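Local coordinates for putative glucoamylase (Bacteroides uniformis, PDB 4GL3), which probably hydrolyses glycosidic bonds, acting as a putative glucoamylase with a largely helical fold of the six-hairpin glycosidase type, at residues A[12-18]-A[344-349]; A[27-31]-A[375-379]; A[172-176]-A[187-191]; A[256-262]-A[396-401]. All blocks are in the same frame, centred on the assembly; numbering follows the deposited sequence.

From the N terminus, the chain first passes through 12-18, which runs into helix 15-27, and then through 27-31, the turn that follows this helix. These two segments await partners more than 300 residues on: contact 1 closes at 344-349 on helix 337-349, and contact 2 at 375-379, where helix 378-393 begins. The two long loops therefore cross. Contact 3 (172-176 with 187-191) is a local closure lying within both. Contact 4 crosses contacts 1 and 2, tying 256-262, in the loop before helix 271-288, to 396-401 on helix 395-401, and closes last. Contacts 1 and 2 bind the N-terminal helix to late parts of the chain; contact 3 lies across the chain's centre from both.

Contact 1 (A[12-18]-A[344-349]); sequences QLSDDEL and MRYFYE
Arg-345 leaves helix 337-349 with CG trans to its backbone N (chi1 -171°) and then bends at chi3 (-66°), which lays its guanidinium against Leu-13 O, just ahead of helix 15-27. Both terminal nitrogens, NH1 and NH2, fork onto that single oxygen, each 2.8 Å from Leu-13 O, so neither N-H can aim straight at it. The straighter bond runs from Arg-345 NH2 to Asp-15 OD1 (2.8 Å), a salt bridge lying in the guanidinium plane and meeting the carboxylate on its anti side. Within its own helix, Arg-345 NH1 also reaches Glu-349 OE2 at 2.8 Å. The extended Gln-12 crosses Glu-349 at about a right angle and donates from NE2 to the syn lone pair of Glu-349 OE1 (2.8 Å). One water joins Leu-13 N to Glu-349 OE2, and another joins Asp-15 OD1 to Arg-345 NE. Leu-18 suits the inner side with its two branches: CD2 lies over one guanidinium face, toward its rim, while CD1 makes a CH-pi contact over the Tyr-348 ring, 4.2 Å from its centroid. Its CG rests 3.9 Å from the selenium, SE, of selenomethionine Met-344. Ser-14 and Glu-17 form the capping box of helix 15-27. With every guanidinium nitrogen bonded, the arginine's rotation is fixed, and its charge probably helps keep Asp-15 and Glu-349 ionised.

Contact 2 (A[27-31]-A[375-379]); sequences FRYFW and SYLAI
Tyr-29 and Ala-378 mark the closest approach of the two backbones, with Tyr-29 CA 7.5 Å from Ala-378 CA, where a turn of helical phi/psi just after helix 15-27 faces the first residue of helix 378-393. This is buried helix-end packing in a helical fold, consistent with the six-hairpin clan. Tyr-29 carries most of it: with CG trans to the backbone N (chi1 -171°), the long ring reaches across to both sides of the N-cap residue Leu-377. On one flank of the ring CE1 is 3.8 Å from Ala-378 CB, and on the other CE2 is 3.8 Å from Tyr-376 CB. Tyrosine suits the place because its apolar ring packs between Tyr-376 and Ala-378 while its hydroxyl bonds to His-42 O. Tyr-376 slides past it in the opposite direction, sending its own ring away to meet Tyr-359 edge-to-face, and its N bonds to Ser-45 OG. Alanine's small methyl lets Tyr-29 and Phe-30 close in on the start of the helix. Phe-30 lies beside Tyr-29, whose CD1 sits over the centre of the phenyl face. At the edge of that phenyl ring and near its plane sits Ala-378 O, 3.5 Å from Phe-30 CZ.

Contact 3 (A[172-176]-A[187-191]); sequences DVMYW and NHQIK
Trp-176 lays the benzo side of its indole over His-188, with CE3 above the centre of the imidazole and 3.7 Å from His-188 CE1. The side chains run alongside each other and point the same way, yet the planes are 41° apart, so the rings overlap obliquely. Both residues have CG trans to the backbone N (chi1 -165° for Trp-176 and -169° for His-188), which sends the rings out together. The imidazole is further held by His-188 ND1, which donates to Gln-189 O from above the carbonyl plane.

Two backbone bonds join the two segments: Ile-190 N to Met-174 O (2.8 Å) and Trp-176 N to His-188 O (3.0 Å). The same His-188 O receives a CA-H...O contact from Tyr-175 CA at 3.5 Å. Tyr-175 lies alongside the extended Gln-189, with CE2 3.6 Å from Gln-189 CG, and its hydroxyl bonds to Gln-171. Asn-187 OD1 comes within 3.5 Å of Tyr-175 CE2 from an amide whose plane is turned only a little from that of the ring. Ile-190 is well suited to the buried side: its branched, apolar chain puts CG1 4.1 Å from Trp-176 CB and also packs on helix 124-140.

Glycerol is bound near His-188 and a Tris molecule near Trp-176, so the aromatic pair may border a small-molecule pocket, although both ligands probably come from the crystallisation liquor. The backbone pattern is that of an isolated antiparallel beta bridge, with Tyr-175 and Gln-189 as its non-hydrogen-bonded pair, closing the loop 177-186.

Contact 4 (A[256-262]-A[396-401]); sequences YMGLDPR and IWKLFM
Asp-260 sets its carboxylate flat over the indole of Trp-397, the two planes only 9° apart, joining a loop with an Asx turn to helix 395-401 in the buried part of this helical fold. OD1 lies over the centre of the indole, and Asp-260 CG is 3.5 Å from Trp-397 CD2. Asp-260 CA adds a CH-pi contact to the five-membered ring. Arg-262 extends the layer: its guanidinium, tilted 25° from the indole, lies by the CE3-CZ3 side of the indole, with NE 3.3 Å from Trp-397 CZ3. Acid and base are joined side-on, Arg-262 NE to Asp-260 OD1 (3.0 Å) and Arg-262 NH2 to Asp-260 OD2 (2.8 Å), while Arg-262 N also donates to OD1 and closes the Asx turn. Tyr-419 OH gives OD2 a second partner. Arginine's charge probably offsets that of a carboxylate placed on an aromatic face.

Against the next turn of the helix, Gly-258, having no side chain, lets Phe-400 come in until CD2 is 3.3 Å from Gly-258 C. Selenomethionine Met-401, flexible and bent at chi2 and chi3, curls its SE to 3.8 Å from Leu-259 CD1. Tryptophan suits its place by pairing a broad face with a polar edge: Trp-397 NE1 donates to Tyr-256 O at 2.9 Å, approaching from 45° above the carbonyl plane.

Contact 1 (A[12-18]-A[344-349])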
# COMPACT_ATOMS: atom_id res chain seq x y z
N GLN A 12 -9.49 -27.80 -11.51
CA GLN A 12 -9.55 -26.46 -10.93
C GLN A 12 -9.05 -26.48 -9.50
O GLN A 12 -9.29 -27.43 -8.77
CB GLN A 12 -10.97 -25.94 -10.99
CG GLN A 12 -11.42 -25.54 -12.38
CD GLN A 12 -12.75 -24.83 -12.31
OE1 GLN A 12 -13.74 -25.43 -11.93
NE2 GLN A 12 -12.77 -23.54 -12.62
N LEU A 13 -8.32 -25.43 -9.11
CA LEU A 13 -7.97 -25.24 -7.72
C LEU A 13 -9.21 -24.74 -6.94
O LEU A 13 -10.03 -23.95 -7.47
CB LEU A 13 -6.79 -24.24 -7.61
CG LEU A 13 -5.46 -24.55 -8.35
CD1 LEU A 13 -4.48 -23.39 -8.13
CD2 LEU A 13 -4.86 -25.87 -7.90
N SER A 14 -9.38 -25.19 -5.70
CA SER A 14 -10.33 -24.54 -4.80
C SER A 14 -9.94 -23.09 -4.57
O SER A 14 -8.81 -22.65 -4.87
CB SER A 14 -10.39 -25.26 -3.46
OG SER A 14 -9.21 -25.01 -2.73
N ASP A 15 -10.86 -22.31 -4.03
CA ASP A 15 -10.52 -20.91 -3.78
C ASP A 15 -9.36 -20.83 -2.80
O ASP A 15 -8.47 -19.99 -2.97
CB ASP A 15 -11.73 -20.12 -3.27
CG ASP A 15 -12.72 -19.78 -4.39
OD1 ASP A 15 -12.38 -19.80 -5.58
OD2 ASP A 15 -13.87 -19.47 -4.05
N ASP A 16 -9.34 -21.67 -1.77
CA ASP A 16 -8.23 -21.64 -0.80
C ASP A 16 -6.88 -21.98 -1.47
O ASP A 16 -5.87 -21.33 -1.19
CB ASP A 16 -8.51 -22.58 0.38
CG ASP A 16 -9.46 -21.96 1.40
OD1 ASP A 16 -9.18 -20.87 1.93
OD2 ASP A 16 -10.50 -22.58 1.69
N GLU A 17 -6.88 -23.00 -2.34
CA GLU A 17 -5.67 -23.36 -3.10
C GLU A 17 -5.15 -22.25 -4.03
O GLU A 17 -3.94 -22.00 -4.12
CB GLU A 17 -5.92 -24.63 -3.91
CG GLU A 17 -6.04 -25.85 -3.04
CD GLU A 17 -6.53 -27.09 -3.79
OE1 GLU A 17 -7.16 -26.98 -4.88
OE2 GLU A 17 -6.31 -28.18 -3.26
N LEU A 18 -6.09 -21.62 -4.73
CA LEU A 18 -5.79 -20.53 -5.62
C LEU A 18 -5.21 -19.36 -4.84
O LEU A 18 -4.18 -18.82 -5.26
CB LEU A 18 -7.05 -20.09 -6.39
CG LEU A 18 -6.86 -19.00 -7.45
CD1 LEU A 18 -5.82 -19.46 -8.48
CD2 LEU A 18 -8.22 -18.67 -8.09
N MSE A 344 -9.78 -13.21 -10.07
CA MSE A 344 -8.59 -14.00 -9.79
C MSE A 344 -8.57 -15.28 -10.61
O MSE A 344 -7.56 -15.64 -11.21
CB MSE A 344 -8.49 -14.34 -8.31
CG MSE A 344 -7.10 -14.82 -7.87
SE MSE A 344 -7.05 -15.39 -5.97
CE MSE A 344 -7.49 -13.71 -5.12
N ARG A 345 -9.70 -15.98 -10.64
CA ARG A 345 -9.76 -17.25 -11.32
C ARG A 345 -9.66 -17.05 -12.84
O ARG A 345 -9.05 -17.88 -13.53
CB ARG A 345 -11.04 -18.03 -10.95
CG ARG A 345 -11.07 -19.46 -11.46
CD ARG A 345 -12.22 -20.25 -10.84
NE ARG A 345 -12.04 -20.43 -9.40
CZ ARG A 345 -11.28 -21.38 -8.84
NH1 ARG A 345 -10.63 -22.26 -9.60
NH2 ARG A 345 -11.18 -21.44 -7.51
N TYR A 346 -10.26 -15.98 -13.35
CA TYR A 346 -10.19 -15.67 -14.77
C TYR A 346 -8.74 -15.34 -15.18
O TYR A 346 -8.24 -15.82 -16.21
CB TYR A 346 -11.14 -14.50 -15.11
CG TYR A 346 -11.01 -14.02 -16.55
CD1 TYR A 346 -11.55 -14.75 -17.62
CD2 TYR A 346 -10.35 -12.83 -16.84
CE1 TYR A 346 -11.43 -14.29 -18.92
CE2 TYR A 346 -10.22 -12.38 -18.14
CZ TYR A 346 -10.75 -13.11 -19.16
OH TYR A 346 -10.60 -12.63 -20.42
N PHE A 347 -8.05 -14.55 -14.34
CA PHE A 347 -6.69 -14.15 -14.62
C PHE A 347 -5.78 -15.36 -14.63
O PHE A 347 -4.87 -15.43 -15.45
CB PHE A 347 -6.15 -13.15 -13.58
CG PHE A 347 -6.87 -11.83 -13.53
CD1 PHE A 347 -7.57 -11.32 -14.61
CD2 PHE A 347 -6.81 -11.07 -12.37
CE1 PHE A 347 -8.21 -10.09 -14.52
CE2 PHE A 347 -7.43 -9.84 -12.28
CZ PHE A 347 -8.14 -9.35 -13.36
N TYR A 348 -6.01 -16.30 -13.72
CA TYR A 348 -5.18 -17.50 -13.63
C TYR A 348 -5.55 -18.53 -14.69
O TYR A 348 -4.68 -19.01 -15.42
CB TYR A 348 -5.29 -18.14 -12.25
CG TYR A 348 -4.39 -19.33 -12.07
CD1 TYR A 348 -3.02 -19.17 -11.88
CD2 TYR A 348 -4.89 -20.60 -12.07
CE1 TYR A 348 -2.19 -20.26 -11.74
CE2 TYR A 348 -4.06 -21.69 -11.92
CZ TYR A 348 -2.72 -21.49 -11.76
OH TYR A 348 -1.90 -22.56 -11.63
N GLU A 349 -6.83 -18.90 -14.76
CA GLU A 349 -7.22 -20.01 -15.61
C GLU A 349 -7.30 -19.60 -17.07
O GLU A 349 -6.90 -20.36 -17.91
CB GLU A 349 -8.56 -20.66 -15.13
CG GLU A 349 -8.45 -21.32 -13.76
CD GLU A 349 -9.71 -22.00 -13.23
OE1 GLU A 349 -10.78 -21.95 -13.87
OE2 GLU A 349 -9.62 -22.59 -12.14
O HOH W 1 -7.61 -23.51 -10.91
O HOH W 2 -13.13 -18.30 -7.88

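Contact 2 (A[27-31]-A[375-379])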
# COMPACT_ATOMS: atom_id res chain seq x y z
N PHE A 27 5.00 -13.89 -3.25
CA PHE A 27 5.93 -13.76 -2.14
C PHE A 27 7.39 -13.80 -2.62
O PHE A 27 8.28 -13.18 -2.02
CB PHE A 27 5.62 -14.83 -1.08
CG PHE A 27 6.55 -14.83 0.10
CD1 PHE A 27 6.42 -13.88 1.09
CD2 PHE A 27 7.52 -15.79 0.22
CE1 PHE A 27 7.26 -13.90 2.19
CE2 PHE A 27 8.38 -15.81 1.31
CZ PHE A 27 8.25 -14.86 2.31
N ARG A 28 7.63 -14.54 -3.69
CA ARG A 28 8.97 -14.62 -4.28
C ARG A 28 9.55 -13.22 -4.59
O ARG A 28 10.75 -13.05 -4.52
CB ARG A 28 8.95 -15.43 -5.58
CG ARG A 28 8.82 -16.93 -5.43
CD ARG A 28 8.46 -17.54 -6.77
NE ARG A 28 8.33 -18.99 -6.78
CZ ARG A 28 8.16 -19.72 -7.89
NH1 ARG A 28 8.08 -19.13 -9.09
NH2 ARG A 28 8.09 -21.04 -7.80
N TYR A 29 8.70 -12.26 -4.97
CA TYR A 29 9.15 -10.92 -5.30
C TYR A 29 9.86 -10.26 -4.10
O TYR A 29 10.79 -9.50 -4.29
CB TYR A 29 7.97 -10.03 -5.79
CG TYR A 29 8.41 -8.70 -6.36
CD1 TYR A 29 8.67 -7.61 -5.52
CD2 TYR A 29 8.63 -8.54 -7.73
CE1 TYR A 29 9.11 -6.40 -6.01
CE2 TYR A 29 9.09 -7.32 -8.25
CZ TYR A 29 9.32 -6.24 -7.39
OH TYR A 29 9.78 -5.02 -7.87
N PHE A 30 9.35 -10.50 -2.89
CA PHE A 30 9.82 -9.86 -1.71
C PHE A 30 10.85 -10.65 -0.93
O PHE A 30 11.50 -10.09 -0.05
CB PHE A 30 8.63 -9.56 -0.80
CG PHE A 30 7.69 -8.59 -1.40
CD1 PHE A 30 8.04 -7.24 -1.45
CD2 PHE A 30 6.55 -9.02 -2.05
CE1 PHE A 30 7.21 -6.33 -2.06
CE2 PHE A 30 5.70 -8.11 -2.67
CZ PHE A 30 6.03 -6.75 -2.66
N TRP A 31 10.96 -11.94 -1.21
CA TRP A 31 11.86 -12.82 -0.51
C TRP A 31 13.08 -13.12 -1.40
O TRP A 31 14.15 -12.61 -1.16
CB TRP A 31 11.15 -14.12 -0.06
CG TRP A 31 12.04 -14.91 0.81
CD1 TRP A 31 12.82 -15.96 0.44
CD2 TRP A 31 12.29 -14.68 2.19
NE1 TRP A 31 13.54 -16.41 1.52
CE2 TRP A 31 13.23 -15.63 2.60
CE3 TRP A 31 11.78 -13.78 3.13
CZ2 TRP A 31 13.68 -15.70 3.91
CZ3 TRP A 31 12.22 -13.85 4.42
CH2 TRP A 31 13.17 -14.79 4.80
N SER A 375 6.38 -6.78 -16.70
CA SER A 375 6.94 -6.37 -15.45
C SER A 375 6.12 -6.85 -14.25
O SER A 375 4.95 -7.23 -14.36
CB SER A 375 6.93 -4.83 -15.41
OG SER A 375 5.62 -4.40 -15.71
N TYR A 376 6.78 -6.79 -13.12
CA TYR A 376 6.17 -6.81 -11.79
C TYR A 376 6.68 -5.58 -11.01
O TYR A 376 7.87 -5.23 -11.10
CB TYR A 376 6.64 -8.05 -11.02
CG TYR A 376 6.39 -9.33 -11.70
CD1 TYR A 376 7.29 -9.85 -12.60
CD2 TYR A 376 5.20 -10.03 -11.47
CE1 TYR A 376 7.04 -11.07 -13.23
CE2 TYR A 376 4.93 -11.22 -12.11
CZ TYR A 376 5.85 -11.74 -12.98
OH TYR A 376 5.56 -12.94 -13.61
N LEU A 377 5.79 -4.97 -10.24
CA LEU A 377 6.10 -3.80 -9.42
C LEU A 377 5.84 -4.11 -7.95
O LEU A 377 4.79 -4.67 -7.60
CB LEU A 377 5.23 -2.61 -9.84
CG LEU A 377 5.67 -1.75 -11.02
CD1 LEU A 377 5.91 -2.58 -12.27
CD2 LEU A 377 4.61 -0.65 -11.29
N ALA A 378 6.77 -3.71 -7.08
CA ALA A 378 6.58 -3.87 -5.62
C ALA A 378 5.23 -3.35 -5.16
O ALA A 378 4.56 -3.98 -4.32
CB ALA A 378 7.67 -3.15 -4.81
N ILE A 379 4.86 -2.15 -5.59
CA ILE A 379 3.67 -1.51 -5.01
C ILE A 379 2.35 -2.14 -5.51
O ILE A 379 1.33 -1.92 -4.92
CB ILE A 379 3.65 0.04 -5.20
CG1 ILE A 379 3.63 0.41 -6.69
CG2 ILE A 379 4.82 0.70 -4.41
CD1 ILE A 379 3.73 1.92 -7.02

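Contact 3 (A[172-176]-A[187-191])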
# COMPACT_ATOMS: atom_id res chain seq x y z
N ASP A 172 -1.66 24.04 9.21
CA ASP A 172 -2.70 23.05 9.40
C ASP A 172 -2.86 22.11 8.18
O ASP A 172 -3.97 21.92 7.66
CB ASP A 172 -4.03 23.75 9.73
CG ASP A 172 -4.04 24.33 11.14
OD1 ASP A 172 -3.54 23.66 12.05
OD2 ASP A 172 -4.59 25.45 11.32
N VAL A 173 -1.78 21.47 7.76
CA VAL A 173 -1.79 20.51 6.67
C VAL A 173 -0.38 19.88 6.72
O VAL A 173 0.54 20.41 7.36
CB VAL A 173 -2.01 21.23 5.31
CG1 VAL A 173 -0.83 22.13 4.98
CG2 VAL A 173 -2.28 20.27 4.16
N MSE A 174 -0.23 18.75 6.06
CA MSE A 174 1.09 18.07 5.96
C MSE A 174 1.55 18.10 4.52
O MSE A 174 0.72 18.10 3.61
CB MSE A 174 1.04 16.61 6.47
CG MSE A 174 0.68 16.51 7.94
SE MSE A 174 0.39 14.67 8.49
CE MSE A 174 2.26 14.24 8.86
N TYR A 175 2.88 18.22 4.35
CA TYR A 175 3.54 18.28 3.07
C TYR A 175 4.22 16.94 2.81
O TYR A 175 4.75 16.31 3.72
CB TYR A 175 4.56 19.46 3.03
CG TYR A 175 3.86 20.79 2.94
CD1 TYR A 175 3.36 21.42 4.10
CD2 TYR A 175 3.63 21.40 1.70
CE1 TYR A 175 2.68 22.62 4.02
CE2 TYR A 175 2.92 22.59 1.60
CZ TYR A 175 2.45 23.21 2.76
OH TYR A 175 1.74 24.38 2.67
N TRP A 176 4.22 16.57 1.53
CA TRP A 176 4.64 15.26 1.03
C TRP A 176 6.18 15.09 1.11
O TRP A 176 6.63 14.01 1.45
CB TRP A 176 4.13 15.06 -0.40
CG TRP A 176 4.14 13.66 -0.98
CD1 TRP A 176 5.21 12.77 -1.09
CD2 TRP A 176 3.04 13.01 -1.59
NE1 TRP A 176 4.81 11.63 -1.71
CE2 TRP A 176 3.48 11.73 -2.02
CE3 TRP A 176 1.73 13.38 -1.83
CZ2 TRP A 176 2.64 10.81 -2.63
CZ3 TRP A 176 0.87 12.46 -2.47
CH2 TRP A 176 1.34 11.19 -2.86
N ASN A 187 6.42 21.48 -2.61
CA ASN A 187 5.21 22.22 -2.24
C ASN A 187 3.91 21.43 -2.54
O ASN A 187 2.97 21.98 -3.11
CB ASN A 187 5.17 23.60 -2.97
CG ASN A 187 4.10 24.50 -2.40
OD1 ASN A 187 3.78 24.39 -1.23
ND2 ASN A 187 3.53 25.35 -3.22
N HIS A 188 3.85 20.17 -2.08
CA HIS A 188 2.72 19.27 -2.40
C HIS A 188 1.97 18.98 -1.08
O HIS A 188 2.41 18.17 -0.27
CB HIS A 188 3.29 18.02 -3.05
CG HIS A 188 2.29 17.10 -3.67
ND1 HIS A 188 1.00 16.96 -3.21
CD2 HIS A 188 2.41 16.21 -4.68
CE1 HIS A 188 0.36 16.06 -3.93
NE2 HIS A 188 1.20 15.59 -4.83
N GLN A 189 0.86 19.68 -0.84
CA GLN A 189 0.04 19.44 0.33
C GLN A 189 -0.66 18.07 0.21
O GLN A 189 -1.12 17.70 -0.89
CB GLN A 189 -1.00 20.53 0.45
CG GLN A 189 -0.49 21.92 0.78
CD GLN A 189 -1.63 22.96 0.84
OE1 GLN A 189 -2.77 22.63 1.13
NE2 GLN A 189 -1.33 24.19 0.52
N ILE A 190 -0.71 17.32 1.29
CA ILE A 190 -1.38 16.01 1.26
C ILE A 190 -2.85 16.26 1.59
O ILE A 190 -3.21 16.54 2.75
CB ILE A 190 -0.74 15.02 2.27
CG1 ILE A 190 0.77 14.87 1.97
CG2 ILE A 190 -1.47 13.64 2.25
CD1 ILE A 190 1.52 14.01 2.97
N LYS A 191 -3.68 16.19 0.57
CA LYS A 191 -5.10 16.53 0.67
C LYS A 191 -5.90 15.27 0.37
O LYS A 191 -5.51 14.48 -0.47
CB LYS A 191 -5.48 17.58 -0.37
CG LYS A 191 -4.74 18.89 -0.27
CD LYS A 191 -4.98 19.69 1.01
CE LYS A 191 -6.26 20.47 1.03
NZ LYS A 191 -6.47 21.22 2.33

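Contact 4 (A[256-262]-A[396-401])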
# COMPACT_ATOMS: atom_id res chain seq x y z
N TYR A 256 -4.67 0.89 4.12
CA TYR A 256 -5.63 -0.05 4.74
C TYR A 256 -5.10 -1.49 4.75
O TYR A 256 -5.82 -2.50 4.82
CB TYR A 256 -6.99 0.06 4.06
CG TYR A 256 -7.40 1.50 4.03
CD1 TYR A 256 -7.76 2.17 5.21
CD2 TYR A 256 -7.32 2.25 2.86
CE1 TYR A 256 -8.10 3.52 5.22
CE2 TYR A 256 -7.64 3.60 2.85
CZ TYR A 256 -8.00 4.24 4.03
OH TYR A 256 -8.30 5.58 4.01
N MSE A 257 -3.80 -1.55 4.70
CA MSE A 257 -3.05 -2.79 4.85
C MSE A 257 -2.94 -3.13 6.35
O MSE A 257 -3.18 -4.25 6.78
CB MSE A 257 -1.66 -2.58 4.24
CG MSE A 257 -1.25 -3.70 3.44
SE MSE A 257 -1.48 -3.51 1.53
CE MSE A 257 0.34 -4.25 1.29
N GLY A 258 -2.60 -2.11 7.14
CA GLY A 258 -2.60 -2.24 8.62
C GLY A 258 -3.84 -1.64 9.30
O GLY A 258 -4.42 -2.20 10.24
N LEU A 259 -4.25 -0.47 8.82
CA LEU A 259 -5.45 0.20 9.29
C LEU A 259 -6.68 -0.58 8.76
O LEU A 259 -6.93 -0.64 7.55
CB LEU A 259 -5.42 1.64 8.80
CG LEU A 259 -6.45 2.64 9.26
CD1 LEU A 259 -6.34 2.84 10.75
CD2 LEU A 259 -6.21 3.98 8.54
N ASP A 260 -7.39 -1.23 9.68
CA ASP A 260 -8.57 -1.99 9.36
C ASP A 260 -9.77 -1.04 9.19
O ASP A 260 -10.25 -0.46 10.17
CB ASP A 260 -8.84 -3.01 10.50
CG ASP A 260 -9.92 -4.05 10.17
OD1 ASP A 260 -10.68 -3.90 9.19
OD2 ASP A 260 -10.00 -5.03 10.94
N PRO A 261 -10.32 -0.94 7.97
CA PRO A 261 -11.50 -0.08 7.75
C PRO A 261 -12.82 -0.63 8.21
O PRO A 261 -13.81 0.14 8.23
CB PRO A 261 -11.52 0.10 6.23
CG PRO A 261 -10.97 -1.17 5.72
CD PRO A 261 -9.96 -1.67 6.74
N ARG A 262 -12.88 -1.91 8.62
CA ARG A 262 -14.13 -2.50 9.06
C ARG A 262 -14.57 -1.92 10.43
O ARG A 262 -13.83 -1.99 11.42
CB ARG A 262 -13.99 -4.03 9.13
CG ARG A 262 -13.64 -4.65 7.76
CD ARG A 262 -13.38 -6.15 7.86
NE ARG A 262 -12.29 -6.35 8.82
CZ ARG A 262 -12.05 -7.48 9.48
NH1 ARG A 262 -12.78 -8.56 9.27
NH2 ARG A 262 -11.05 -7.54 10.34
N ILE A 396 -2.74 -8.86 9.34
CA ILE A 396 -1.94 -7.62 9.43
C ILE A 396 -2.73 -6.51 10.12
O ILE A 396 -2.19 -5.74 10.91
CB ILE A 396 -1.40 -7.19 8.04
CG1 ILE A 396 -0.54 -8.31 7.42
CG2 ILE A 396 -0.62 -5.88 8.13
CD1 ILE A 396 0.55 -8.89 8.29
N TRP A 397 -4.03 -6.45 9.82
CA TRP A 397 -4.96 -5.61 10.56
C TRP A 397 -4.90 -5.81 12.06
O TRP A 397 -4.79 -4.86 12.81
CB TRP A 397 -6.39 -5.90 10.13
CG TRP A 397 -6.77 -5.36 8.79
CD1 TRP A 397 -6.23 -4.29 8.15
CD2 TRP A 397 -7.83 -5.84 7.96
NE1 TRP A 397 -6.85 -4.11 6.94
CE2 TRP A 397 -7.86 -5.02 6.81
CE3 TRP A 397 -8.73 -6.90 8.05
CZ2 TRP A 397 -8.79 -5.22 5.77
CZ3 TRP A 397 -9.66 -7.09 7.03
CH2 TRP A 397 -9.67 -6.25 5.90
N LYS A 398 -4.96 -7.03 12.54
CA LYS A 398 -4.90 -7.23 13.99
C LYS A 398 -3.59 -6.73 14.59
O LYS A 398 -3.59 -6.15 15.66
CB LYS A 398 -5.12 -8.69 14.38
CG LYS A 398 -6.53 -9.19 14.14
CD LYS A 398 -6.69 -10.66 14.58
CE LYS A 398 -7.55 -11.47 13.62
NZ LYS A 398 -9.00 -11.11 13.67
N LEU A 399 -2.47 -6.97 13.91
CA LEU A 399 -1.18 -6.55 14.44
C LEU A 399 -1.11 -5.01 14.54
O LEU A 399 -0.80 -4.46 15.61
CB LEU A 399 -0.05 -7.11 13.55
CG LEU A 399 0.11 -8.62 13.62
CD1 LEU A 399 0.91 -9.10 12.43
CD2 LEU A 399 0.71 -9.07 14.96
N PHE A 400 -1.37 -4.33 13.43
CA PHE A 400 -1.24 -2.88 13.36
C PHE A 400 -2.21 -2.20 14.34
O PHE A 400 -1.81 -1.31 15.07
CB PHE A 400 -1.45 -2.39 11.94
CG PHE A 400 -1.30 -0.90 11.78
CD1 PHE A 400 -0.03 -0.34 11.57
CD2 PHE A 400 -2.40 -0.06 11.78
CE1 PHE A 400 0.12 1.01 11.42
CE2 PHE A 400 -2.24 1.31 11.61
CZ PHE A 400 -0.98 1.84 11.45
N MSE A 401 -3.47 -2.63 14.35
CA MSE A 401 -4.49 -1.98 15.17
C MSE A 401 -4.23 -2.23 16.67
O MSE A 401 -4.77 -1.51 17.52
CB MSE A 401 -5.89 -2.46 14.80
CG MSE A 401 -6.32 -2.12 13.40
SE MSE A 401 -6.44 -0.20 13.07
CE MSE A 401 -8.20 0.15 13.77